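Local structure of AimR transcriptional regulator (Bacillus phage phi3T, 5ZVV) at residues N224-L232 with K255-L266; I234-D242 with Y358-Q366. The protein activates transcription of the phage aimX locus as a homodimer and, on binding the arbitrium peptide, becomes an inactive monomer, so switching infection from lysis to lysogeny. One frame throughout, in Å; residues are numbered along the deposited sequence.

Contact 1. Residues N224-L232 with K255-L266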
loop_
_atom_site.group_PDB
_atom_site.type_symbol
_atom_site.label_atom_id
_atom_site.label_comp_id
_atom_site.label_asym_id
_atom_site.label_seq_id
_atom_site.Cartn_x
_atom_site.Cartn_y
_atom_site.Cartn_z
ATOM N N ASN A 224 -25.501 -7.248 -15.569
ATOM C CA ASN A 224 -25.518 -5.933 -16.205
ATOM C C ASN A 224 -24.408 -5.036 -15.671
ATOM O O ASN A 224 -23.760 -4.319 -16.442
ATOM C CB ASN A 224 -26.883 -5.269 -16.016
ATOM C CG ASN A 224 -27.962 -5.892 -16.884
ATOM O OD1 ASN A 224 -29.068 -6.166 -16.420
ATOM N ND2 ASN A 224 -27.641 -6.122 -18.150
ATOM N N ARG A 225 -24.172 -5.061 -14.357
ATOM C CA ARG A 225 -23.132 -4.214 -13.776
ATOM C C ARG A 225 -21.758 -4.573 -14.333
ATOM O O ARG A 225 -20.989 -3.691 -14.748
ATOM C CB ARG A 225 -23.156 -4.336 -12.248
ATOM C CG ARG A 225 -22.158 -3.442 -11.511
ATOM C CD ARG A 225 -20.802 -4.131 -11.320
ATOM N NE ARG A 225 -20.830 -5.100 -10.232
ATOM C CZ ARG A 225 -20.201 -4.933 -9.075
ATOM N NH1 ARG A 225 -20.290 -5.859 -8.133
ATOM N NH2 ARG A 225 -19.478 -3.841 -8.868
ATOM N N ILE A 226 -21.436 -5.870 -14.349
ATOM C CA ILE A 226 -20.133 -6.321 -14.830
ATOM C C ILE A 226 -19.909 -5.870 -16.268
ATOM O O ILE A 226 -18.880 -5.269 -16.594
ATOM C CB ILE A 226 -20.012 -7.850 -14.697
ATOM C CG1 ILE A 226 -19.997 -8.266 -13.222
ATOM C CG2 ILE A 226 -18.766 -8.362 -15.428
ATOM C CD1 ILE A 226 -18.794 -7.762 -12.448
ATOM N N CYS A 227 -20.874 -6.146 -17.146
ATOM C CA CYS A 227 -20.694 -5.815 -18.556
ATOM C C CYS A 227 -20.654 -4.308 -18.771
ATOM O O CYS A 227 -19.885 -3.815 -19.607
ATOM C CB CYS A 227 -21.804 -6.450 -19.389
ATOM S SG CYS A 227 -21.777 -8.252 -19.396
ATOM N N PHE A 228 -21.473 -3.563 -18.023
ATOM C CA PHE A 228 -21.455 -2.107 -18.123
ATOM C C PHE A 228 -20.073 -1.555 -17.798
ATOM O O PHE A 228 -19.493 -0.800 -18.587
ATOM C CB PHE A 228 -22.511 -1.495 -17.198
ATOM C CG PHE A 228 -22.390 -0.004 -17.057
ATOM C CD1 PHE A 228 -22.862 0.839 -18.051
ATOM C CD2 PHE A 228 -21.790 0.555 -15.941
ATOM C CE1 PHE A 228 -22.738 2.210 -17.932
ATOM C CE2 PHE A 228 -21.667 1.927 -15.817
ATOM C CZ PHE A 228 -22.140 2.753 -16.814
ATOM N N PHE A 229 -19.521 -1.927 -16.640
ATOM C CA PHE A 229 -18.194 -1.429 -16.299
ATOM C C PHE A 229 -17.108 -2.006 -17.200
ATOM O O PHE A 229 -16.047 -1.389 -17.343
ATOM C CB PHE A 229 -17.884 -1.709 -14.829
ATOM C CG PHE A 229 -18.559 -0.752 -13.892
ATOM C CD1 PHE A 229 -18.177 0.582 -13.856
ATOM C CD2 PHE A 229 -19.587 -1.171 -13.067
ATOM C CE1 PHE A 229 -18.800 1.476 -13.006
ATOM C CE2 PHE A 229 -20.217 -0.281 -12.212
ATOM C CZ PHE A 229 -19.822 1.043 -12.182
ATOM N N ALA A 230 -17.355 -3.155 -17.830
ATOM C CA ALA A 230 -16.379 -3.707 -18.760
ATOM C C ALA A 230 -16.291 -2.864 -20.028
ATOM O O ALA A 230 -15.194 -2.476 -20.453
ATOM C CB ALA A 230 -16.734 -5.154 -19.089
ATOM N N TYR A 231 -17.440 -2.569 -20.650
ATOM C CA TYR A 231 -17.425 -1.712 -21.835
ATOM C C TYR A 231 -17.001 -0.290 -21.492
ATOM O O TYR A 231 -16.347 0.376 -22.305
ATOM C CB TYR A 231 -18.797 -1.719 -22.511
ATOM C CG TYR A 231 -19.051 -2.972 -23.311
ATOM C CD1 TYR A 231 -18.333 -3.230 -24.473
ATOM C CD2 TYR A 231 -19.999 -3.902 -22.905
ATOM C CE1 TYR A 231 -18.553 -4.375 -25.211
ATOM C CE2 TYR A 231 -20.226 -5.054 -23.635
ATOM C CZ TYR A 231 -19.499 -5.285 -24.788
ATOM O OH TYR A 231 -19.718 -6.428 -25.520
ATOM N N LEU A 232 -17.363 0.185 -20.299
ATOM C CA LEU A 232 -16.849 1.461 -19.819
ATOM C C LEU A 232 -15.326 1.450 -19.769
ATOM O O LEU A 232 -14.674 2.413 -20.194
ATOM C CB LEU A 232 -17.437 1.763 -18.439
ATOM C CG LEU A 232 -17.428 3.208 -17.947
ATOM C CD1 LEU A 232 -18.311 4.075 -18.833
ATOM C CD2 LEU A 232 -17.882 3.275 -16.493
ATOM N N LYS A 255 -26.887 -0.782 -23.091
ATOM C CA LYS A 255 -27.894 -1.791 -22.777
ATOM C C LYS A 255 -27.702 -2.417 -21.402
ATOM O O LYS A 255 -28.602 -3.123 -20.934
ATOM C CB LYS A 255 -27.883 -2.885 -23.848
ATOM C CG LYS A 255 -26.612 -3.720 -23.857
ATOM C CD LYS A 255 -26.631 -4.778 -24.952
ATOM C CE LYS A 255 -25.816 -4.337 -26.163
ATOM N NZ LYS A 255 -24.374 -4.130 -25.823
ATOM N N TYR A 256 -26.567 -2.178 -20.747
ATOM C CA TYR A 256 -26.278 -2.739 -19.437
ATOM C C TYR A 256 -26.461 -1.735 -18.303
ATOM O O TYR A 256 -26.261 -2.094 -17.138
ATOM C CB TYR A 256 -24.848 -3.297 -19.410
ATOM C CG TYR A 256 -24.582 -4.355 -20.461
ATOM C CD1 TYR A 256 -25.122 -5.629 -20.344
ATOM C CD2 TYR A 256 -23.790 -4.078 -21.569
ATOM C CE1 TYR A 256 -24.884 -6.599 -21.300
ATOM C CE2 TYR A 256 -23.545 -5.042 -22.530
ATOM C CZ TYR A 256 -24.094 -6.300 -22.390
ATOM O OH TYR A 256 -23.853 -7.262 -23.341
ATOM N N ALA A 257 -26.827 -0.492 -18.611
ATOM C CA ALA A 257 -27.058 0.532 -17.597
ATOM C C ALA A 257 -28.529 0.494 -17.199
ATOM O O ALA A 257 -29.408 0.798 -18.011
ATOM C CB ALA A 257 -26.658 1.908 -18.122
ATOM N N LYS A 258 -28.800 0.120 -15.948
ATOM C CA LYS A 258 -30.164 -0.110 -15.484
ATOM C C LYS A 258 -30.596 0.854 -14.388
ATOM O O LYS A 258 -31.652 0.646 -13.779
ATOM C CB LYS A 258 -30.316 -1.554 -14.997
ATOM C CG LYS A 258 -30.068 -2.588 -16.079
ATOM C CD LYS A 258 -30.923 -2.307 -17.304
ATOM C CE LYS A 258 -30.641 -3.296 -18.422
ATOM N NZ LYS A 258 -31.439 -2.990 -19.644
ATOM N N ASN A 259 -29.810 1.889 -14.115
ATOM C CA ASN A 259 -30.149 2.887 -13.115
ATOM C C ASN A 259 -29.534 4.214 -13.547
ATOM O O ASN A 259 -28.592 4.228 -14.342
ATOM C CB ASN A 259 -29.654 2.485 -11.718
ATOM C CG ASN A 259 -28.168 2.213 -11.676
ATOM O OD1 ASN A 259 -27.356 3.130 -11.781
ATOM N ND2 ASN A 259 -27.802 0.947 -11.510
ATOM N N PRO A 260 -30.065 5.336 -13.059
ATOM C CA PRO A 260 -29.551 6.638 -13.528
ATOM C C PRO A 260 -28.102 6.902 -13.159
ATOM O O PRO A 260 -27.453 7.713 -13.830
ATOM C CB PRO A 260 -30.497 7.655 -12.865
ATOM C CG PRO A 260 -31.162 6.912 -11.751
ATOM C CD PRO A 260 -31.251 5.488 -12.205
ATOM N N VAL A 261 -27.564 6.242 -12.134
ATOM C CA VAL A 261 -26.173 6.478 -11.751
ATOM C C VAL A 261 -25.228 5.969 -12.835
ATOM O O VAL A 261 -24.325 6.687 -13.290
ATOM C CB VAL A 261 -25.877 5.830 -10.387
ATOM C CG1 VAL A 261 -24.382 5.838 -10.109
ATOM C CG2 VAL A 261 -26.629 6.562 -9.280
ATOM N N HIS A 262 -25.421 4.721 -13.267
ATOM C CA HIS A 262 -24.631 4.197 -14.376
ATOM C C HIS A 262 -24.895 4.976 -15.656
ATOM O O HIS A 262 -23.979 5.169 -16.464
ATOM C CB HIS A 262 -24.933 2.713 -14.575
ATOM C CG HIS A 262 -24.479 1.853 -13.438
ATOM N ND1 HIS A 262 -24.845 0.531 -13.308
ATOM C CD2 HIS A 262 -23.681 2.129 -12.378
ATOM C CE1 HIS A 262 -24.296 0.029 -12.217
ATOM N NE2 HIS A 262 -23.588 0.979 -11.632
ATOM N N GLN A 263 -26.131 5.446 -15.849
ATOM C CA GLN A 263 -26.440 6.235 -17.037
ATOM C C GLN A 263 -25.639 7.529 -17.059
ATOM O O GLN A 263 -25.110 7.919 -18.104
ATOM C CB GLN A 263 -27.936 6.538 -17.103
ATOM C CG GLN A 263 -28.360 7.196 -18.409
ATOM C CD GLN A 263 -28.186 6.271 -19.607
ATOM O OE1 GLN A 263 -28.773 5.190 -19.660
ATOM N NE2 GLN A 263 -27.378 6.696 -20.575
ATOM N N GLU A 264 -25.537 8.209 -15.914
ATOM C CA GLU A 264 -24.770 9.448 -15.864
ATOM C C GLU A 264 -23.273 9.186 -15.923
ATOM O O GLU A 264 -22.514 10.051 -16.375
ATOM C CB GLU A 264 -25.127 10.244 -14.609
ATOM C CG GLU A 264 -26.480 10.929 -14.690
ATOM C CD GLU A 264 -26.727 11.878 -13.534
ATOM O OE1 GLU A 264 -25.923 11.882 -12.578
ATOM O OE2 GLU A 264 -27.730 12.621 -13.579
HETATM N N MSE A 265 -22.826 8.015 -15.478
HETATM C CA MSE A 265 -21.423 7.650 -15.670
HETATM C C MSE A 265 -21.117 7.465 -17.153
HETATM O O MSE A 265 -20.100 7.946 -17.650
HETATM C CB MSE A 265 -21.078 6.382 -14.896
HETATM C CG MSE A 265 -21.014 6.586 -13.401
HETATM SE SE MSE A 265 -20.655 4.913 -12.483
HETATM C CE MSE A 265 -20.716 5.562 -10.639
ATOM N N LEU A 266 -22.016 6.777 -17.861
ATOM C CA LEU A 266 -21.820 6.550 -19.291
ATOM C C LEU A 266 -21.881 7.861 -20.068
ATOM O O LEU A 266 -21.000 8.155 -20.888
ATOM C CB LEU A 266 -22.867 5.569 -19.810
ATOM C CG LEU A 266 -22.707 5.205 -21.286
ATOM C CD1 LEU A 266 -21.401 4.466 -21.483
ATOM C CD2 LEU A 266 -23.882 4.379 -21.772
#
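F228 and H262 pack almost parallel, their planes 15° apart, but slid so far that the rings barely overlap; instead H262 CB sits over the F228 face, 3.8 Å from the ring centroid. The ring reaches this far because F228 CG stands anti to the backbone N (chi1 170°); F228 CZ comes within 3.1 Å of H262 O, with L266 CB at the F228 ring edge. F229 completes the aromatic cluster by turning its edge toward the face of H262 (T-shaped), F229 CE2 lying 3.6 Å from H262 NE2, with the selenium of selenomethionine M265 beside the F229 ring. At Y256, also tight, C227 CB rests over the ring centre, 3.4 Å from the centroid; a small residue suits a place against a flat ring. Toward solvent the packing thins: K258 only skirts the amide of N224, whose OD1 is bound by K54, and K255 CG covers the other face of Y256. No hydrogen bond joins the segments. N259 caps helix 260-277, its OD1 accepting from H262 N at 2.9 Å, which helps place the histidine. Segments 224-232 and 260-266 run nearly parallel, 11° apart, with helix 243-252 between them in sequence, consistent with the superhelical stacking of TPR-like repeats.

Contact 2. Residues I234-D242 with Y358-Q366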
loop_
_atom_site.group_PDB
_atom_site.type_symbol
_atom_site.label_atom_id
_atom_site.label_comp_id
_atom_site.label_asym_id
_atom_site.label_seq_id
_atom_site.Cartn_x
_atom_site.Cartn_y
_atom_site.Cartn_z
ATOM N N ILE A 234 -13.215 -0.575 -21.487
ATOM C CA ILE A 234 -12.667 -0.659 -22.841
ATOM C C ILE A 234 -12.674 0.717 -23.501
ATOM O O ILE A 234 -11.647 1.200 -24.009
ATOM C CB ILE A 234 -13.454 -1.693 -23.670
ATOM C CG1 ILE A 234 -13.212 -3.105 -23.128
ATOM C CG2 ILE A 234 -13.084 -1.605 -25.150
ATOM C CD1 ILE A 234 -14.064 -4.175 -23.779
ATOM N N GLY A 235 -13.838 1.374 -23.484
ATOM C CA GLY A 235 -13.916 2.724 -24.014
ATOM C C GLY A 235 -12.903 3.654 -23.380
ATOM O O GLY A 235 -12.304 4.489 -24.060
ATOM N N ASN A 236 -12.685 3.512 -22.070
ATOM C CA ASN A 236 -11.675 4.330 -21.406
ATOM C C ASN A 236 -10.281 4.032 -21.944
ATOM O O ASN A 236 -9.459 4.945 -22.094
ATOM C CB ASN A 236 -11.722 4.114 -19.894
ATOM C CG ASN A 236 -12.946 4.735 -19.256
ATOM O OD1 ASN A 236 -13.629 5.551 -19.869
ATOM N ND2 ASN A 236 -13.226 4.356 -18.015
ATOM N N THR A 237 -9.993 2.765 -22.249
ATOM C CA THR A 237 -8.692 2.444 -22.827
ATOM C C THR A 237 -8.541 2.984 -24.240
ATOM O O THR A 237 -7.412 3.065 -24.735
ATOM C CB THR A 237 -8.444 0.934 -22.856
ATOM O OG1 THR A 237 -9.368 0.314 -23.758
ATOM C CG2 THR A 237 -8.585 0.328 -21.471
ATOM N N LEU A 238 -9.641 3.345 -24.902
ATOM C CA LEU A 238 -9.564 3.862 -26.265
ATOM C C LEU A 238 -9.652 5.386 -26.358
ATOM O O LEU A 238 -9.728 5.917 -27.471
ATOM C CB LEU A 238 -10.661 3.232 -27.122
ATOM C CG LEU A 238 -10.543 1.731 -27.379
ATOM C CD1 LEU A 238 -11.837 1.201 -27.975
ATOM C CD2 LEU A 238 -9.363 1.450 -28.300
ATOM N N ILE A 239 -9.618 6.101 -25.229
ATOM C CA ILE A 239 -9.941 7.531 -25.230
ATOM C C ILE A 239 -8.977 8.316 -26.115
ATOM O O ILE A 239 -9.394 9.175 -26.902
ATOM C CB ILE A 239 -9.952 8.078 -23.789
ATOM C CG1 ILE A 239 -11.188 7.582 -23.035
ATOM C CG2 ILE A 239 -9.905 9.602 -23.788
ATOM C CD1 ILE A 239 -11.225 8.007 -21.583
ATOM N N PHE A 240 -7.680 8.041 -26.005
ATOM C CA PHE A 240 -6.674 8.818 -26.716
ATOM C C PHE A 240 -6.236 8.185 -28.031
ATOM O O PHE A 240 -5.370 8.744 -28.708
ATOM C CB PHE A 240 -5.453 9.040 -25.818
ATOM C CG PHE A 240 -5.776 9.732 -24.528
ATOM C CD1 PHE A 240 -5.870 11.113 -24.470
ATOM C CD2 PHE A 240 -6.001 9.000 -23.375
ATOM C CE1 PHE A 240 -6.176 11.752 -23.282
ATOM C CE2 PHE A 240 -6.304 9.631 -22.185
ATOM C CZ PHE A 240 -6.392 11.010 -22.136
ATOM N N GLU A 241 -6.815 7.048 -28.418
ATOM C CA GLU A 241 -6.424 6.363 -29.647
ATOM C C GLU A 241 -7.395 6.599 -30.799
ATOM O O GLU A 241 -6.970 6.948 -31.903
ATOM C CB GLU A 241 -6.288 4.857 -29.395
ATOM C CG GLU A 241 -5.149 4.476 -28.470
ATOM C CD GLU A 241 -5.000 2.974 -28.323
ATOM O OE1 GLU A 241 -5.687 2.230 -29.057
ATOM O OE2 GLU A 241 -4.195 2.538 -27.473
ATOM N N ASP A 242 -8.692 6.414 -30.565
ATOM C CA ASP A 242 -9.681 6.435 -31.639
ATOM C C ASP A 242 -11.009 6.890 -31.056
ATOM O O ASP A 242 -11.532 6.254 -30.137
ATOM C CB ASP A 242 -9.810 5.045 -32.278
ATOM C CG ASP A 242 -10.635 5.050 -33.553
ATOM O OD1 ASP A 242 -11.607 5.826 -33.655
ATOM O OD2 ASP A 242 -10.311 4.260 -34.464
ATOM N N TYR A 358 -2.496 7.165 -16.636
ATOM C CA TYR A 358 -3.225 7.224 -17.899
ATOM C C TYR A 358 -3.596 8.653 -18.282
ATOM O O TYR A 358 -3.213 9.127 -19.354
ATOM C CB TYR A 358 -4.481 6.346 -17.826
ATOM C CG TYR A 358 -5.209 6.226 -19.147
ATOM C CD1 TYR A 358 -4.606 5.617 -20.238
ATOM C CD2 TYR A 358 -6.500 6.718 -19.304
ATOM C CE1 TYR A 358 -5.259 5.504 -21.448
ATOM C CE2 TYR A 358 -7.163 6.607 -20.515
ATOM C CZ TYR A 358 -6.536 5.998 -21.581
ATOM O OH TYR A 358 -7.183 5.882 -22.788
ATOM N N PHE A 359 -4.336 9.356 -17.422
ATOM C CA PHE A 359 -4.806 10.690 -17.774
ATOM C C PHE A 359 -3.749 11.770 -17.588
ATOM O O PHE A 359 -3.995 12.923 -17.964
ATOM C CB PHE A 359 -6.059 11.037 -16.967
ATOM C CG PHE A 359 -7.251 10.200 -17.327
ATOM C CD1 PHE A 359 -7.952 10.440 -18.497
ATOM C CD2 PHE A 359 -7.664 9.166 -16.504
ATOM C CE1 PHE A 359 -9.044 9.670 -18.838
ATOM C CE2 PHE A 359 -8.754 8.392 -16.837
ATOM C CZ PHE A 359 -9.447 8.643 -18.006
ATOM N N ILE A 360 -2.578 11.429 -17.041
ATOM C CA ILE A 360 -1.500 12.403 -16.930
ATOM C C ILE A 360 -1.047 12.881 -18.303
ATOM O O ILE A 360 -0.398 13.927 -18.417
ATOM C CB ILE A 360 -0.324 11.808 -16.125
ATOM C CG1 ILE A 360 0.681 12.901 -15.747
ATOM C CG2 ILE A 360 0.355 10.692 -16.909
ATOM C CD1 ILE A 360 1.804 12.417 -14.862
ATOM N N GLN A 361 -1.385 12.145 -19.360
ATOM C CA GLN A 361 -1.040 12.600 -20.698
ATOM C C GLN A 361 -1.843 13.823 -21.112
ATOM O O GLN A 361 -1.441 14.516 -22.052
ATOM C CB GLN A 361 -1.235 11.471 -21.711
ATOM C CG GLN A 361 -2.657 10.954 -21.818
ATOM C CD GLN A 361 -2.767 9.754 -22.741
ATOM O OE1 GLN A 361 -2.594 9.872 -23.955
ATOM N NE2 GLN A 361 -3.046 8.588 -22.168
ATOM N N LEU A 362 -2.961 14.109 -20.433
ATOM C CA LEU A 362 -3.738 15.303 -20.772
ATOM C C LEU A 362 -2.890 16.565 -20.703
ATOM O O LEU A 362 -2.751 17.251 -21.732
ATOM C CB LEU A 362 -4.983 15.395 -19.881
ATOM C CG LEU A 362 -6.160 14.474 -20.170
ATOM C CD1 LEU A 362 -7.240 14.688 -19.126
ATOM C CD2 LEU A 362 -6.692 14.762 -21.552
ATOM N N PRO A 363 -2.288 16.928 -19.562
ATOM C CA PRO A 363 -1.420 18.114 -19.579
ATOM C C PRO A 363 -0.154 17.904 -20.389
ATOM O O PRO A 363 0.286 18.829 -21.087
ATOM C CB PRO A 363 -1.122 18.352 -18.092
ATOM C CG PRO A 363 -1.270 17.023 -17.470
ATOM C CD PRO A 363 -2.372 16.344 -18.207
ATOM N N LEU A 364 0.435 16.707 -20.325
ATOM C CA LEU A 364 1.651 16.430 -21.087
ATOM C C LEU A 364 1.443 16.703 -22.572
ATOM O O LEU A 364 2.216 17.447 -23.189
ATOM C CB LEU A 364 2.096 14.987 -20.856
ATOM C CG LEU A 364 2.603 14.684 -19.445
ATOM C CD1 LEU A 364 2.899 13.201 -19.286
ATOM C CD2 LEU A 364 3.837 15.517 -19.139
ATOM N N LEU A 365 0.391 16.117 -23.160
ATOM C CA LEU A 365 0.057 16.416 -24.550
ATOM C C LEU A 365 -0.061 17.917 -24.772
ATOM O O LEU A 365 0.459 18.452 -25.759
ATOM C CB LEU A 365 -1.248 15.722 -24.949
ATOM C CG LEU A 365 -1.230 14.208 -25.176
ATOM C CD1 LEU A 365 -2.649 13.680 -25.331
ATOM C CD2 LEU A 365 -0.387 13.847 -26.390
ATOM N N GLN A 366 -0.719 18.617 -23.847
ATOM C CA GLN A 366 -0.847 20.061 -23.986
ATOM C C GLN A 366 0.511 20.738 -23.872
ATOM O O GLN A 366 0.795 21.695 -24.600
ATOM C CB GLN A 366 -1.823 20.604 -22.944
ATOM C CG GLN A 366 -2.324 21.999 -23.254
ATOM C CD GLN A 366 -3.059 22.078 -24.577
ATOM O OE1 GLN A 366 -3.689 21.113 -25.012
ATOM N NE2 GLN A 366 -2.975 23.232 -25.230
HETATM O O HOH W 1 -6.241 5.274 -25.185
#
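F240 and Q361 stack face to face where two parts of a TPR-like helical array meet: the turn after helix 224-237 and the type I turn leading into helix 361-369. The amide plane of Q361 is inclined only 15° to the F240 ring, and Q361 CD lies 3.3 Å above the ring centre. Followed outward, F240 begins with CB, 3.5 Å from Q361 OE1. CG lies beneath the same oxygen and CD2 beneath Q361 NE2, at 3.2 Å; this CD2-CE2 edge is turned, offset, toward the face of the Y358 ring. On the other flank CD1 approaches L365 CD1 more loosely and CE1 touches L362 CD2 at 3.5 Å. At the tip CZ meets F359 CD1 as well as Q361 CG. The flat ring suits this slot, since I239 CG2 covers its second face. Glutamine suits its place because its aliphatic part and flat amide can lie on a ring while the NH2 still binds: Q361 CG sits between the backbone N and carbonyl carbon (chi1 61°), and NE2 donates to Y358 O, fixing the amide's rotation. Y358, long and polar-ended, has CG opposite its backbone N (chi1 -173°), which sends the ring toward the end of helix 224-237. There its OH lies 2.6 Å from N236 O in a weak, unsettled bond, and 2.6 Å from a water that donates to T237 O and accepts from F240 N.

From the N terminus, helix 224-237 supplies the first segments of both contacts: 224-232 for contact 1, then 234-242, which runs past the helix end, for contact 2. The chain next forms helix 243-252 and returns in 255-266, closing the short loop of contact 1 across 22 intervening residues. It continues through helix 260-277 and several more helices until 358-366 closes the long loop of contact 2 across 115. The segments alternate along the chain, so the two loops cross. Contact 1 joins helix 224-237 to helix 260-277, the next helix but one in the chain, whereas contact 2, centred about 21 Å away, ties the other end of the same helix to the C-terminal helices.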